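Local coordinates for cell shape-determining protein MreC (Listeria monocytogenes, PDB 2J5U) that is probably involved in forming and maintaining bacterial cell shape and assembles into an oligomer of 24 subunits arranged as 12 dimers, at residues 46-49 / 50-53. Sequence-based numbering, arbitrary orientation.
Sequences ADLK and KENK
The carbonyl O of Asp47 accepts two backbone N-H groups from the next turn of one continuous helix: Glu51 N lies 2.9 Å away on a nearly straight bond (173°), while Lys50 N makes a weak, strongly bent second bond. Lys50 N is thus shared, its stronger bond running 2.9 Å to Ala46 O. One residue further on, Asn52 N meets Leu48 O at 2.7 Å, and Lys53 N closes the ladder on Lys49 O at 3.2 Å. The four main bonds run i to i+4, the alpha-helical pattern; the weak one is an i to i+3 contact. The side chains of the second turn add little beyond their CB atoms, which rest beside carbonyl oxygens of the first: Asn52 CB is 3.3 Å from Leu48 O, and Glu51 CB 3.4 Å from the same oxygen. With CG anti to the backbone N (chi1 -179°) and the chain extended, Glu51 brings its OE1 to 4.5 Å from CD2 of Leu48, a loose approach, and OE2 forms a salt bridge with Lys56 of the second subunit. Lys50 runs straight until its last bend (chi4 -56°), which accompanies a salt bridge from NZ to Asp54, one turn on. Lys49 NZ pairs with Glu44 of the second subunit. Leu48 packs on Asn52 of that subunit, and the two copies of Asn52 meet each other, consistent with the predicted coiled coil. Both turns belong to helix 31-58, the long N-terminal helix that precedes strand 68-77 and the two six-stranded antiparallel barrels.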
loop_
_atom_site.group_PDB
_atom_site.type_symbol
_atom_site.label_atom_id
_atom_site.label_comp_id
_atom_site.label_asym_id
_atom_site.label_seq_id
_atom_site.Cartn_x
_atom_site.Cartn_y
_atom_site.Cartn_z
ATOM N N ALA A 46 -20.342 -19.843 -54.165
ATOM C CA ALA A 46 -19.988 -18.430 -54.263
ATOM C C ALA A 46 -19.719 -17.780 -52.907
ATOM O O ALA A 46 -18.809 -16.960 -52.774
ATOM C CB ALA A 46 -21.086 -17.676 -54.988
ATOM N N ASP A 47 -20.515 -18.142 -51.904
ATOM C CA ASP A 47 -20.340 -17.589 -50.564
ATOM C C ASP A 47 -19.060 -18.129 -49.940
ATOM O O ASP A 47 -18.222 -17.360 -49.460
ATOM C CB ASP A 47 -21.543 -17.930 -49.682
ATOM C CG ASP A 47 -22.797 -17.161 -50.076
ATOM O OD1 ASP A 47 -23.801 -17.241 -49.336
ATOM O OD2 ASP A 47 -22.780 -16.477 -51.124
ATOM N N LEU A 48 -18.922 -19.454 -49.948
ATOM C CA LEU A 48 -17.737 -20.120 -49.415
ATOM C C LEU A 48 -16.531 -19.569 -50.155
ATOM O O LEU A 48 -15.532 -19.158 -49.555
ATOM C CB LEU A 48 -17.813 -21.622 -49.672
ATOM C CG LEU A 48 -18.852 -22.418 -48.902
ATOM C CD1 LEU A 48 -18.928 -23.822 -49.451
ATOM C CD2 LEU A 48 -18.476 -22.432 -47.438
ATOM N N LYS A 49 -16.654 -19.572 -51.476
ATOM C CA LYS A 49 -15.620 -19.099 -52.375
ATOM C C LYS A 49 -15.180 -17.677 -52.031
ATOM O O LYS A 49 -13.997 -17.351 -52.119
ATOM C CB LYS A 49 -16.137 -19.185 -53.817
ATOM C CG LYS A 49 -15.084 -19.010 -54.898
ATOM C CD LYS A 49 -15.256 -20.038 -56.018
ATOM C CE LYS A 49 -16.633 -19.964 -56.684
ATOM N NZ LYS A 49 -16.808 -20.996 -57.762
ATOM N N LYS A 50 -16.120 -16.829 -51.627
ATOM C CA LYS A 50 -15.756 -15.461 -51.278
ATOM C C LYS A 50 -15.047 -15.444 -49.928
ATOM O O LYS A 50 -14.000 -14.813 -49.768
ATOM C CB LYS A 50 -16.991 -14.563 -51.215
ATOM C CG LYS A 50 -16.633 -13.106 -50.966
ATOM C CD LYS A 50 -17.852 -12.247 -50.687
ATOM C CE LYS A 50 -17.440 -10.811 -50.391
ATOM N NZ LYS A 50 -16.460 -10.735 -49.266
ATOM N N GLU A 51 -15.636 -16.143 -48.962
ATOM C CA GLU A 51 -15.090 -16.248 -47.614
ATOM C C GLU A 51 -13.659 -16.761 -47.690
ATOM O O GLU A 51 -12.753 -16.216 -47.053
ATOM C CB GLU A 51 -15.929 -17.227 -46.806
ATOM C CG GLU A 51 -15.476 -17.414 -45.385
ATOM C CD GLU A 51 -16.053 -18.675 -44.773
ATOM O OE1 GLU A 51 -17.270 -18.921 -44.943
ATOM O OE2 GLU A 51 -15.289 -19.418 -44.121
ATOM N N ASN A 52 -13.475 -17.821 -48.471
ATOM C CA ASN A 52 -12.168 -18.428 -48.671
ATOM C C ASN A 52 -11.188 -17.377 -49.198
ATOM O O ASN A 52 -10.032 -17.327 -48.775
ATOM C CB ASN A 52 -12.287 -19.594 -49.662
ATOM C CG ASN A 52 -10.984 -20.362 -49.834
ATOM O OD1 ASN A 52 -10.010 -19.839 -50.369
ATOM N ND2 ASN A 52 -10.964 -21.610 -49.376
ATOM N N LYS A 53 -11.660 -16.530 -50.111
ATOM C CA LYS A 53 -10.826 -15.480 -50.700
ATOM C C LYS A 53 -10.401 -14.482 -49.625
ATOM O O LYS A 53 -9.248 -14.050 -49.593
ATOM C CB LYS A 53 -11.594 -14.763 -51.820
ATOM C CG LYS A 53 -10.730 -14.050 -52.864
ATOM C CD LYS A 53 -10.231 -12.692 -52.393
ATOM C CE LYS A 53 -9.339 -12.024 -53.447
ATOM N NZ LYS A 53 -10.052 -11.759 -54.733
#